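Local coordinates for protein galactokinase (Bifidobacterium longum subsp. infantis ATCC 15697 = JCM 1222 = DSM 20088, PDB 6TEQ) that probably phosphorylates galactose with ATP and holds 2-deoxy-2-fluoro-galactose in its sugar pocket, at residues 4-9 and 403-408; 233-238 and 384-389; 8-13 and 128-133. One frame throughout, in Å; residues are numbered along the deposited sequence. Where two conformers were deposited one is given.

Interaction 1: 4-9 and 403-408; sequences VEFIEP and ALPAFA
Phe6 lays its ring flat over the methyl of Ala403, and this CH-pi contact sits on a short parallel pairing of the two backbones. Starting at CB, the Phe6 side chain first passes Ala403 O. CG is set anti to the carbonyl carbon (chi1 -82°), which brings the ring back over the neighbouring strand. From there every ring atom looks down on Ala403 CB: the methyl lies 3.5 Å from the ring centroid and only 11° off its normal, almost exactly over the centre, and CZ at the tip is the ring atom closest to it. CD2 reaches on toward Pro405, whose N lies at the ring edge. Replacing Phe6 by an alanine would probably uncover the Ala403 methyl and leave His383, which stacks on the same ring, without its aromatic partner.

Beneath the ring, Ala403 is gripped at both backbone ends. Its N gives a nearly straight bond to Glu5 O (2.8 Å, 173°), in the carbonyl plane, while its O takes the N-H of Ile7 (2.8 Å) and also a CA-H...O contact from Phe6. Farther along, the Pro405 ring lies alongside residues 7-9: its CD is 3.4 Å from Ile7 O, and its CG meets Pro9 CD. The Ile7 and Leu404 side chains approach each other loosely, on the face away from Phe6. One residue bonded on both sides to its partner's flanking residues is a parallel beta bridge, and here it adds strand 5-6 as the edge of a five-stranded mixed sheet.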
ATOM      1  N   VAL A   4     -18.183 -15.425  -8.180  1.00 15.49           N
ATOM      2  CA  VAL A   4     -17.066 -14.703  -7.521  1.00 14.73           C
ATOM      3  C   VAL A   4     -17.659 -13.483  -6.805  1.00 13.69           C
ATOM      4  O   VAL A   4     -18.568 -12.799  -7.350  1.00 18.26           O
ATOM      5  CB  VAL A   4     -15.954 -14.315  -8.523  1.00 15.53           C
ATOM      6  CG1 VAL A   4     -16.410 -13.322  -9.571  1.00 15.36           C
ATOM      7  CG2 VAL A   4     -14.725 -13.837  -7.767  1.00 16.82           C
ATOM      8  N   GLU A   5     -17.234 -13.267  -5.586  1.00 16.54           N
ATOM      9  CA  GLU A   5     -17.647 -12.129  -4.735  1.00 16.44           C
ATOM     10  C   GLU A   5     -16.873 -10.865  -5.107  1.00 14.57           C
ATOM     11  O   GLU A   5     -15.633 -10.937  -5.128  1.00 16.74           O
ATOM     12  CB  GLU A   5     -17.433 -12.438  -3.255  1.00 21.35           C
ATOM     13  CG  GLU A   5     -17.886 -11.380  -2.282  1.00 26.05           C
ATOM     14  CD  GLU A   5     -17.587 -11.670  -0.810  0.80 33.54           C
ATOM     15  OE1 GLU A   5     -18.246 -11.035   0.036  0.80 31.20           O
ATOM     16  OE2 GLU A   5     -16.662 -12.509  -0.519  0.70 31.96           O
ATOM     17  N   PHE A   6     -17.581  -9.734  -5.192  1.00 13.95           N
ATOM     18  CA  PHE A   6     -16.995  -8.372  -5.219  1.00 15.48           C
ATOM     19  C   PHE A   6     -17.249  -7.761  -3.839  1.00 16.19           C
ATOM     20  O   PHE A   6     -18.382  -7.776  -3.328  1.00 22.14           O
ATOM     21  CB  PHE A   6     -17.553  -7.511  -6.352  1.00 17.31           C
ATOM     22  CG  PHE A   6     -16.893  -7.750  -7.690  1.00 19.30           C
ATOM     23  CD1 PHE A   6     -17.045  -8.973  -8.342  1.00 19.16           C
ATOM     24  CD2 PHE A   6     -16.060  -6.789  -8.268  1.00 18.85           C
ATOM     25  CE1 PHE A   6     -16.435  -9.212  -9.563  1.00 18.77           C
ATOM     26  CE2 PHE A   6     -15.450  -7.024  -9.490  1.00 17.67           C
ATOM     27  CZ  PHE A   6     -15.626  -8.243 -10.132  1.00 16.63           C
ATOM     28  N   ILE A   7     -16.162  -7.303  -3.214  0.50 14.24           N
ATOM     29  CA  ILE A   7     -16.125  -6.694  -1.853  0.50 14.28           C
ATOM     30  C   ILE A   7     -16.321  -5.196  -2.038  0.50 14.62           C
ATOM     31  O   ILE A   7     -15.375  -4.546  -2.503  0.50 14.81           O
ATOM     32  CB  ILE A   7     -14.774  -6.962  -1.167  0.50 16.56           C
ATOM     33  CG1 ILE A   7     -14.534  -8.462  -1.025  0.50 18.00           C
ATOM     34  CG2 ILE A   7     -14.682  -6.247   0.168  0.50 17.95           C
ATOM     35  CD1 ILE A   7     -15.703  -9.163  -0.402  0.50 21.80           C
ATOM     36  N   GLU A   8     -17.497  -4.679  -1.704  0.50 15.93           N
ATOM     37  CA  GLU A   8     -17.893  -3.283  -1.991  0.50 17.20           C
ATOM     38  C   GLU A   8     -17.256  -2.359  -0.950  0.50 15.98           C
ATOM     39  O   GLU A   8     -17.021  -2.753   0.195  0.50 16.31           O
ATOM     40  CB  GLU A   8     -19.411  -3.167  -2.029  0.50 18.81           C
ATOM     41  CG  GLU A   8     -20.043  -3.860  -3.225  0.50 23.77           C
ATOM     42  CD  GLU A   8     -19.565  -3.325  -4.565  0.50 26.03           C
ATOM     43  OE1 GLU A   8     -19.293  -4.122  -5.502  0.50 26.22           O
ATOM     44  OE2 GLU A   8     -19.408  -2.105  -4.654  0.50 26.73           O
ATOM     45  N   PRO A   9     -16.941  -1.090  -1.280  1.00 15.02           N
ATOM     46  CA  PRO A   9     -16.438  -0.214  -0.236  1.00 16.06           C
ATOM     47  C   PRO A   9     -17.620   0.293   0.606  1.00 14.92           C
ATOM     48  O   PRO A   9     -18.717   0.504   0.150  1.00 16.95           O
ATOM     49  CB  PRO A   9     -15.833   0.975  -0.993  1.00 16.90           C
ATOM     50  CG  PRO A   9     -16.568   0.960  -2.304  1.00 18.94           C
ATOM     51  CD  PRO A   9     -16.869  -0.496  -2.612  1.00 15.37           C
ATOM     52  N   ALA A 403     -12.972 -10.198  -5.613  1.00 12.43           N
ATOM     53  CA  ALA A 403     -12.624  -9.022  -6.390  1.00 12.49           C
ATOM     54  C   ALA A 403     -13.144  -7.788  -5.686  1.00 12.43           C
ATOM     55  O   ALA A 403     -13.877  -7.854  -4.730  1.00 13.27           O
ATOM     56  CB  ALA A 403     -13.174  -9.171  -7.796  1.00 12.76           C
ATOM     57  N   LEU A 404     -12.629  -6.646  -6.107  1.00 13.30           N
ATOM     58  CA  LEU A 404     -13.029  -5.349  -5.519  1.00 14.71           C
ATOM     59  C   LEU A 404     -13.182  -4.393  -6.686  1.00 12.93           C
ATOM     60  O   LEU A 404     -12.308  -4.369  -7.554  1.00 16.31           O
ATOM     61  CB  LEU A 404     -11.908  -4.782  -4.624  1.00 19.27           C
ATOM     62  CG  LEU A 404     -11.474  -5.382  -3.303  1.00 24.87           C
ATOM     63  CD1 LEU A 404     -10.688  -6.619  -3.569  1.00 21.19           C
ATOM     64  CD2 LEU A 404     -10.574  -4.342  -2.597  1.00 20.99           C
ATOM     65  N   PRO A 405     -14.209  -3.516  -6.687  1.00 12.42           N
ATOM     66  CA  PRO A 405     -14.223  -2.378  -7.586  1.00 13.25           C
ATOM     67  C   PRO A 405     -13.057  -1.466  -7.228  1.00 14.33           C
ATOM     68  O   PRO A 405     -12.650  -1.407  -6.057  1.00 15.43           O
ATOM     69  CB  PRO A 405     -15.549  -1.702  -7.323  1.00 15.71           C
ATOM     70  CG  PRO A 405     -15.854  -2.074  -5.898  1.00 16.82           C
ATOM     71  CD  PRO A 405     -15.318  -3.488  -5.736  1.00 14.91           C
ATOM     72  N   ALA A 406     -12.566  -0.770  -8.231  1.00 13.47           N
ATOM     73  CA  ALA A 406     -11.366   0.060  -8.025  1.00 13.78           C
ATOM     74  C   ALA A 406     -11.385   1.241  -8.976  1.00 14.82           C
ATOM     75  O   ALA A 406     -11.591   1.076 -10.156  1.00 17.27           O
ATOM     76  CB  ALA A 406     -10.104  -0.755  -8.116  1.00 15.71           C
ATOM     77  N   PHE A 407     -10.952   2.355  -8.447  1.00 15.97           N
ATOM     78  CA  PHE A 407     -10.690   3.587  -9.203  1.00 14.05           C
ATOM     79  C   PHE A 407      -9.861   4.444  -8.264  1.00 12.83           C
ATOM     80  O   PHE A 407      -9.840   4.165  -7.049  1.00 13.06           O
ATOM     81  CB  PHE A 407     -11.997   4.242  -9.611  1.00 15.94           C
ATOM     82  CG  PHE A 407     -13.000   4.375  -8.494  1.00 19.25           C
ATOM     83  CD1 PHE A 407     -13.024   5.476  -7.656  1.00 21.54           C
ATOM     84  CD2 PHE A 407     -13.978   3.385  -8.352  1.00 25.66           C
ATOM     85  CE1 PHE A 407     -13.980   5.554  -6.639  1.00 25.18           C
ATOM     86  CE2 PHE A 407     -14.929   3.469  -7.341  1.00 26.81           C
ATOM     87  CZ  PHE A 407     -14.927   4.555  -6.483  1.00 25.87           C
ATOM     88  N   ALA A 408      -9.321   5.507  -8.771  1.00 12.84           N
ATOM     89  CA  ALA A 408      -8.493   6.414  -7.973  1.00 12.55           C
ATOM     90  C   ALA A 408      -9.414   7.283  -7.129  1.00 10.30           C
ATOM     91  O   ALA A 408     -10.176   8.136  -7.639  1.00 13.20           O
ATOM     92  CB  ALA A 408      -7.618   7.243  -8.876  1.00 13.84           C
TER

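Interaction 2: 233-238 and 384-389; sequences LVVDTQ and EIAQKI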
ATOM      1  N   LEU A 233      -9.568  -3.922 -12.882  1.00 11.13           N
ATOM      2  CA  LEU A 233      -9.990  -5.130 -12.154  1.00 13.34           C
ATOM      3  C   LEU A 233      -8.969  -5.333 -11.039  1.00 13.07           C
ATOM      4  O   LEU A 233      -7.782  -5.344 -11.317  1.00 13.36           O
ATOM      5  CB  LEU A 233     -10.044  -6.335 -13.099  1.00 14.11           C
ATOM      6  CG  LEU A 233     -10.345  -7.675 -12.403  1.00 16.93           C
ATOM      7  CD1 LEU A 233     -11.683  -7.616 -11.714  1.00 17.90           C
ATOM      8  CD2 LEU A 233     -10.336  -8.822 -13.383  1.00 17.46           C
ATOM      9  N   VAL A 234      -9.447  -5.583  -9.830  1.00 13.55           N
ATOM     10  CA  VAL A 234      -8.572  -5.952  -8.701  1.00 13.49           C
ATOM     11  C   VAL A 234      -9.086  -7.275  -8.124  1.00 11.85           C
ATOM     12  O   VAL A 234     -10.290  -7.329  -7.847  1.00 11.82           O
ATOM     13  CB  VAL A 234      -8.547  -4.846  -7.647  1.00 14.53           C
ATOM     14  CG1 VAL A 234      -7.729  -5.312  -6.424  1.00 14.41           C
ATOM     15  CG2 VAL A 234      -8.035  -3.576  -8.240  1.00 14.02           C
ATOM     16  N   VAL A 235      -8.220  -8.298  -8.067  1.00 11.32           N
ATOM     17  CA  VAL A 235      -8.625  -9.612  -7.573  1.00 13.21           C
ATOM     18  C   VAL A 235      -7.688  -9.977  -6.455  1.00 12.18           C
ATOM     19  O   VAL A 235      -6.475 -10.107  -6.684  1.00 12.08           O
ATOM     20  CB  VAL A 235      -8.622 -10.682  -8.695  1.00 13.26           C
ATOM     21  CG1 VAL A 235      -8.878 -12.075  -8.099  1.00 13.67           C
ATOM     22  CG2 VAL A 235      -9.613 -10.324  -9.777  1.00 14.27           C
ATOM     23  N   ASP A 236      -8.232 -10.139  -5.281  1.00 12.84           N
ATOM     24  CA  ASP A 236      -7.523 -10.703  -4.128  1.00 12.79           C
ATOM     25  C   ASP A 236      -7.508 -12.220  -4.264  1.00 13.62           C
ATOM     26  O   ASP A 236      -8.561 -12.878  -4.282  1.00 13.65           O
ATOM     27  CB  ASP A 236      -8.216 -10.244  -2.857  1.00 13.93           C
ATOM     28  CG  ASP A 236      -7.693 -10.875  -1.571  1.00 14.96           C
ATOM     29  OD1 ASP A 236      -6.653 -11.546  -1.598  1.00 17.17           O
ATOM     30  OD2 ASP A 236      -8.360 -10.670  -0.570  1.00 19.29           O
ATOM     31  N   THR A 237      -6.342 -12.798  -4.472  1.00 15.49           N
ATOM     32  CA  THR A 237      -6.226 -14.257  -4.676  1.00 15.17           C
ATOM     33  C   THR A 237      -6.688 -15.021  -3.442  1.00 13.09           C
ATOM     34  O   THR A 237      -7.063 -16.168  -3.619  1.00 15.79           O
ATOM     35  CB  THR A 237      -4.817 -14.730  -5.027  1.00 15.49           C
ATOM     36  OG1 THR A 237      -3.920 -14.509  -3.920  1.00 14.95           O
ATOM     37  CG2 THR A 237      -4.369 -14.043  -6.309  1.00 16.18           C
ATOM     38  N   GLN A 238      -6.667 -14.413  -2.274  1.00 13.62           N
ATOM     39  CA  GLN A 238      -6.887 -15.145  -1.001  1.00 14.69           C
ATOM     40  C   GLN A 238      -5.908 -16.326  -0.873  1.00 18.60           C
ATOM     41  O   GLN A 238      -6.240 -17.289  -0.127  1.00 19.84           O
ATOM     42  CB  GLN A 238      -8.358 -15.540  -0.884  1.00 15.69           C
ATOM     43  CG  GLN A 238      -9.266 -14.333  -0.952  1.00 15.80           C
ATOM     44  CD  GLN A 238     -10.604 -14.592  -0.314  1.00 19.60           C
ATOM     45  OE1 GLN A 238     -11.557 -15.079  -0.923  1.00 23.08           O
ATOM     46  NE2 GLN A 238     -10.585 -14.421   0.996  1.00 20.89           N
ATOM     47  N   GLU A 384     -16.546 -10.563 -15.777  1.00 14.92           N
ATOM     48  CA  GLU A 384     -16.312 -11.782 -16.593  1.00 16.51           C
ATOM     49  C   GLU A 384     -14.925 -12.316 -16.315  1.00 13.57           C
ATOM     50  O   GLU A 384     -14.783 -13.532 -16.150  1.00 15.30           O
ATOM     51  CB  GLU A 384     -16.332 -11.429 -18.075  1.00 19.25           C
ATOM     52  CG  GLU A 384     -16.069 -12.606 -19.003  1.00 29.67           C
ATOM     53  CD  GLU A 384     -16.861 -12.399 -20.286  0.80 32.28           C
ATOM     54  OE1 GLU A 384     -16.257 -11.841 -21.206  0.70 41.08           O
ATOM     55  OE2 GLU A 384     -18.125 -12.666 -20.300  0.70 31.15           O
ATOM     56  N   ILE A 385     -13.920 -11.431 -16.266  1.00 12.92           N
ATOM     57  CA  ILE A 385     -12.522 -11.889 -16.084  1.00 11.97           C
ATOM     58  C   ILE A 385     -12.342 -12.401 -14.654  1.00 12.47           C
ATOM     59  O   ILE A 385     -11.697 -13.436 -14.469  1.00 14.99           O
ATOM     60  CB  ILE A 385     -11.540 -10.786 -16.460  1.00 12.86           C
ATOM     61  CG1 ILE A 385     -11.601 -10.505 -17.970  1.00 14.39           C
ATOM     62  CG2 ILE A 385     -10.111 -11.164 -16.023  1.00 14.03           C
ATOM     63  CD1 ILE A 385     -10.875  -9.251 -18.392  1.00 16.72           C
ATOM     64  N   ALA A 386     -12.905 -11.733 -13.671  1.00 14.19           N
ATOM     65  CA  ALA A 386     -12.879 -12.216 -12.264  1.00 13.79           C
ATOM     66  C   ALA A 386     -13.491 -13.606 -12.176  1.00 12.78           C
ATOM     67  O   ALA A 386     -12.939 -14.477 -11.537  1.00 14.50           O
ATOM     68  CB  ALA A 386     -13.580 -11.235 -11.381  1.00 15.30           C
ATOM     69  N   GLN A 387     -14.592 -13.854 -12.874  1.00 13.12           N
ATOM     70  CA  GLN A 387     -15.230 -15.177 -12.795  1.00 13.68           C
ATOM     71  C   GLN A 387     -14.384 -16.236 -13.516  1.00 12.07           C
ATOM     72  O   GLN A 387     -14.300 -17.368 -13.021  1.00 14.12           O
ATOM     73  CB  GLN A 387     -16.634 -15.077 -13.378  1.00 11.75           C
ATOM     74  CG  GLN A 387     -17.417 -16.380 -13.186  1.00 14.32           C
ATOM     75  CD  GLN A 387     -17.582 -16.674 -11.716  1.00 10.39           C
ATOM     76  OE1 GLN A 387     -18.264 -15.908 -10.985  1.00 15.35           O
ATOM     77  NE2 GLN A 387     -16.936 -17.754 -11.264  1.00 14.53           N
ATOM     78  N   LYS A 388     -13.749 -15.859 -14.644  1.00 12.85           N
ATOM     79  CA  LYS A 388     -12.779 -16.772 -15.294  1.00 13.57           C
ATOM     80  C   LYS A 388     -11.650 -17.120 -14.320  1.00 14.28           C
ATOM     81  O   LYS A 388     -11.217 -18.288 -14.287  1.00 13.34           O
ATOM     82  CB  LYS A 388     -12.290 -16.155 -16.593  1.00 14.20           C
ATOM     83  CG  LYS A 388     -13.326 -16.258 -17.700  1.00 19.68           C
ATOM     84  CD  LYS A 388     -12.881 -15.636 -18.976  1.00 19.22           C
ATOM     85  CE  LYS A 388     -13.854 -15.922 -20.098  1.00 25.73           C
ATOM     86  NZ  LYS A 388     -13.566 -15.084 -21.277  1.00 27.51           N
ATOM     87  N   ILE A 389     -11.121 -16.140 -13.565  1.00 14.27           N
ATOM     88  CA  ILE A 389     -10.056 -16.469 -12.596  1.00 14.71           C
ATOM     89  C   ILE A 389     -10.629 -17.408 -11.523  1.00 12.26           C
ATOM     90  O   ILE A 389      -9.945 -18.397 -11.234  1.00 13.99           O
ATOM     91  CB  ILE A 389      -9.498 -15.182 -12.001  1.00 14.86           C
ATOM     92  CG1 ILE A 389      -8.787 -14.359 -13.070  1.00 14.17           C
ATOM     93  CG2 ILE A 389      -8.636 -15.475 -10.816  1.00 13.77           C
ATOM     94  CD1 ILE A 389      -8.555 -12.926 -12.675  1.00 13.37           C
TER
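Leu233 pushes its two methyls against successive residues of the helix: CD2 comes within 3.5 Å of Ile385 CG2 and also nears Ile385 CB and the backbone N of Ala386, while CD1 sits 4.1 Å from the methyl of Ala386. The Leu233 and Ile385 side chains meet at a slant. Two residues along the strand, Val235 takes over. Its CG2 branch stands 4.0 Å from Ile389 CD1, the two side chains running past each other in opposite directions, and the same branch has a looser approach to Ala386 CB. Ala386 thus lies between both strand residues, and its small side chain probably lets the helix come down close to the strand at this point.

Leu233 carries CG anti to its backbone N (chi1 174°), which extends the side chain outward to the helix, and Ile389 stretches its CD1 arm (chi2 164°) to bring the tip to the valine.

One shell out, the strand is held by backbone bonds on both edges, Leu233 and Val235 to strand 372-378 and Val234 and Asp236 to strand 402-404. Asp236 turns to the other face, where its OD2 forms a salt bridge with Arg402 and its OD1 accepts Gln238 N in an Asx turn. Val353 of helix 345-356 also packs on Ile389. The axes of 233-236 and 384-389 approach to 9.4 Å at a crossing angle of -25°, and all five touching residues are buried: a helix packed on one face of a largely antiparallel sheet and lying nearly along this strand, an alpha+beta layer consistent with the C-terminal domain of GHMP kinases.

Interaction 3: 8-13 and 128-133; sequences EPLTHE and AFVSCV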
ATOM      1  N   GLU A   8     -17.497  -4.679  -1.704  0.50 15.93           N
ATOM      2  CA  GLU A   8     -17.893  -3.283  -1.991  0.50 17.20           C
ATOM      3  C   GLU A   8     -17.256  -2.359  -0.950  0.50 15.98           C
ATOM      4  O   GLU A   8     -17.021  -2.753   0.195  0.50 16.31           O
ATOM      5  CB  GLU A   8     -19.411  -3.167  -2.029  0.50 18.81           C
ATOM      6  CG  GLU A   8     -20.043  -3.860  -3.225  0.50 23.77           C
ATOM      7  CD  GLU A   8     -19.565  -3.325  -4.565  0.50 26.03           C
ATOM      8  OE1 GLU A   8     -19.293  -4.122  -5.502  0.50 26.22           O
ATOM      9  OE2 GLU A   8     -19.408  -2.105  -4.654  0.50 26.73           O
ATOM     10  N   PRO A   9     -16.941  -1.090  -1.280  1.00 15.02           N
ATOM     11  CA  PRO A   9     -16.438  -0.214  -0.236  1.00 16.06           C
ATOM     12  C   PRO A   9     -17.620   0.293   0.606  1.00 14.92           C
ATOM     13  O   PRO A   9     -18.717   0.504   0.150  1.00 16.95           O
ATOM     14  CB  PRO A   9     -15.833   0.975  -0.993  1.00 16.90           C
ATOM     15  CG  PRO A   9     -16.568   0.960  -2.304  1.00 18.94           C
ATOM     16  CD  PRO A   9     -16.869  -0.496  -2.612  1.00 15.37           C
ATOM     17  N   LEU A  10     -17.335   0.491   1.879  1.00 13.14           N
ATOM     18  CA  LEU A  10     -18.211   1.188   2.810  1.00 14.77           C
ATOM     19  C   LEU A  10     -18.376   2.624   2.323  1.00 14.10           C
ATOM     20  O   LEU A  10     -17.372   3.338   2.034  1.00 17.02           O
ATOM     21  CB  LEU A  10     -17.620   1.166   4.232  1.00 15.23           C
ATOM     22  CG  LEU A  10     -17.530  -0.177   4.944  1.00 16.37           C
ATOM     23  CD1 LEU A  10     -16.603  -0.031   6.150  1.00 19.05           C
ATOM     24  CD2 LEU A  10     -18.894  -0.700   5.378  1.00 20.23           C
ATOM     25  N   THR A  11     -19.604   3.090   2.339  1.00 16.49           N
ATOM     26  CA  THR A  11     -19.886   4.516   2.133  1.00 17.68           C
ATOM     27  C   THR A  11     -19.412   5.322   3.358  1.00 16.39           C
ATOM     28  O   THR A  11     -19.180   4.742   4.456  1.00 15.36           O
ATOM     29  CB  THR A  11     -21.382   4.731   1.855  1.00 20.13           C
ATOM     30  OG1 THR A  11     -22.102   4.414   3.046  1.00 20.85           O
ATOM     31  CG2 THR A  11     -21.874   3.915   0.683  1.00 25.41           C
ATOM     32  N   HIS A  12     -19.258   6.619   3.151  1.00 18.24           N
ATOM     33  CA  HIS A  12     -18.973   7.571   4.253  1.00 19.33           C
ATOM     34  C   HIS A  12     -19.973   7.270   5.377  1.00 19.07           C
ATOM     35  O   HIS A  12     -19.576   7.155   6.540  1.00 19.84           O
ATOM     36  CB  HIS A  12     -18.992   8.999   3.692  1.00 22.16           C
ATOM     37  CG  HIS A  12     -19.392  10.061   4.660  1.00 24.96           C
ATOM     38  ND1 HIS A  12     -18.521  10.526   5.626  1.00 26.27           N
ATOM     39  CD2 HIS A  12     -20.561  10.734   4.826  1.00 29.97           C
ATOM     40  CE1 HIS A  12     -19.131  11.457   6.329  1.00 27.11           C
ATOM     41  NE2 HIS A  12     -20.374  11.613   5.864  1.00 30.09           N
ATOM     42  N   GLU A  13     -21.266   7.182   5.038  1.00 19.63           N
ATOM     43  CA  GLU A  13     -22.342   7.048   6.063  1.00 21.53           C
ATOM     44  C   GLU A  13     -22.178   5.722   6.819  1.00 17.44           C
ATOM     45  O   GLU A  13     -22.299   5.693   8.045  1.00 19.77           O
ATOM     46  CB  GLU A  13     -23.713   7.177   5.401  1.00 27.21           C
ATOM     47  CG  GLU A  13     -23.959   8.557   4.783  1.00 29.77           C
ATOM     48  CD  GLU A  13     -23.366   8.923   3.412  1.00 33.27           C
ATOM     49  OE1 GLU A  13     -22.649   8.083   2.725  1.00 27.77           O
ATOM     50  OE2 GLU A  13     -23.607  10.087   3.032  1.00 45.42           O
ATOM     51  N   ALA A 128     -11.989   2.714  18.045  1.00 14.14           N
ATOM     52  CA  ALA A 128     -12.721   1.609  17.397  1.00 13.60           C
ATOM     53  C   ALA A 128     -12.484   1.714  15.893  1.00 13.99           C
ATOM     54  O   ALA A 128     -12.676   2.753  15.273  1.00 15.34           O
ATOM     55  CB  ALA A 128     -14.176   1.620  17.690  1.00 14.85           C
ATOM     56  N   PHE A 129     -12.083   0.605  15.317  1.00 13.83           N
ATOM     57  CA  PHE A 129     -11.842   0.497  13.856  1.00 12.41           C
ATOM     58  C   PHE A 129     -12.888  -0.414  13.191  1.00 13.87           C
ATOM     59  O   PHE A 129     -13.172  -1.525  13.687  1.00 14.78           O
ATOM     60  CB  PHE A 129     -10.483  -0.181  13.624  1.00 13.81           C
ATOM     61  CG  PHE A 129      -9.351   0.636  14.096  1.00 12.91           C
ATOM     62  CD1 PHE A 129      -8.813   1.585  13.254  1.00 12.78           C
ATOM     63  CD2 PHE A 129      -8.897   0.560  15.403  1.00 12.09           C
ATOM     64  CE1 PHE A 129      -7.722   2.333  13.660  1.00 13.24           C
ATOM     65  CE2 PHE A 129      -7.827   1.331  15.809  1.00 13.83           C
ATOM     66  CZ  PHE A 129      -7.282   2.239  14.961  1.00 12.34           C
ATOM     67  N   VAL A 130     -13.402   0.048  12.063  1.00 13.64           N
ATOM     68  CA  VAL A 130     -14.216  -0.718  11.107  1.00 12.01           C
ATOM     69  C   VAL A 130     -13.558  -0.517   9.740  1.00 14.33           C
ATOM     70  O   VAL A 130     -13.297   0.601   9.377  1.00 16.00           O
ATOM     71  CB  VAL A 130     -15.700  -0.323  11.099  1.00 14.68           C
ATOM     72  CG1 VAL A 130     -16.394  -1.056  10.003  1.00 18.81           C
ATOM     73  CG2 VAL A 130     -16.336  -0.595  12.483  1.00 16.51           C
ATOM     74  N   SER A 131     -13.248  -1.621   9.036  1.00 14.92           N
ATOM     75  CA  SER A 131     -12.593  -1.546   7.729  1.00 14.55           C
ATOM     76  C   SER A 131     -13.351  -2.338   6.674  1.00 11.50           C
ATOM     77  O   SER A 131     -13.992  -3.349   7.009  1.00 15.95           O
ATOM     78  CB  SER A 131     -11.157  -2.027   7.870  1.00 14.42           C
ATOM     79  OG  SER A 131     -10.417  -1.801   6.702  1.00 14.17           O
ATOM     80  N   CYS A 132     -13.145  -1.971   5.421  1.00 14.22           N
ATOM     81  CA  CYS A 132     -13.481  -2.840   4.290  1.00 15.45           C
ATOM     82  C   CYS A 132     -12.227  -3.070   3.410  1.00 13.35           C
ATOM     83  O   CYS A 132     -12.425  -3.498   2.276  1.00 14.22           O
ATOM     84  CB  CYS A 132     -14.634  -2.263   3.508  1.00 16.08           C
ATOM     85  SG  CYS A 132     -14.257  -0.639   2.807  1.00 15.40           S
ATOM     86  N   VAL A 133     -11.011  -2.711   3.865  1.00 13.01           N
ATOM     87  CA  VAL A 133      -9.763  -3.078   3.154  1.00 11.94           C
ATOM     88  C   VAL A 133      -9.506  -4.546   3.460  1.00 15.40           C
ATOM     89  O   VAL A 133      -9.247  -4.889   4.613  1.00 17.37           O
ATOM     90  CB  VAL A 133      -8.576  -2.188   3.529  1.00 13.40           C
ATOM     91  CG1 VAL A 133      -7.344  -2.553   2.734  1.00 15.47           C
ATOM     92  CG2 VAL A 133      -8.913  -0.750   3.384  1.00 12.98           C
TER
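Glu8 brings the chain up to Cys132 with its backbone alone, its carbonyl O lying near Cys132 CB. Pro9 comes next and offers CA, 3.8 Å from Cys132 SG, with its ring CB farther off; the proline ring also rests on His62 of strand 54-70, which Cys132 touches too.

Leu10 carries the contact. Its backbone N-H points straight at Cys132 SG, a hydrogen bond of 3.4 Å between N and SG with an angle of 173° at the hydrogen. The sulfur can receive it because chi1 of Cys132 (61°) places SG between the backbone N and the carbonyl carbon. The leucine side chain then lies down beside the cysteine: CG is 3.8 Å from Cys132 CB, and CD1, carried onward by an extended chi2 of 165°, reaches the backbone of Ser131 and the CG1 branch of Val130, 4.0 Å away. Leu10 and Val130 meet at about a right angle, and Gln18 of helix 12-27 packs on both. After Leu10 the chain moves away from 128-133, and Thr11 caps the N-terminus of helix 12-27.

On the other side of the strand end, Ser131 OG accepts Val133 N in an ST turn and is hydrogen-bonded with Thr64 OG1, which probably helps fix the backbone that presents Cys132. A thiol sulfur is a soft, weak acceptor, so the straight bond, of ordinary length for sulfur, probably serves more to orient the Leu10 amide than to bind it strongly; most of the hold likely comes from the leucine's apolar packing against Cys132 and Val130.

Overall arrangement
The three contacts lie on the same side of the chain's centre. Interactions 1 and 2, with centres 10 Å apart, belong to one five-stranded sheet: strand 402-404 lies between strands 5-6 and 230-236, and helix 382-396 precedes strand 402-404 in the chain. Val4 N also bonds to Gln387 OE1 of that helix. Interaction 1 joins residues nearly 400 positions apart and encloses interaction 2 in sequence. Interaction 3 shares Glu8 and Pro9 with interaction 1, its centre 13 Å away, but packs Pro9 and Leu10 on strand 125-131 and the residue after it, in the other sheet. Interactions 2 and 3 do not touch. The N-terminal residues thus probably help tie together the two sheets of the kinase.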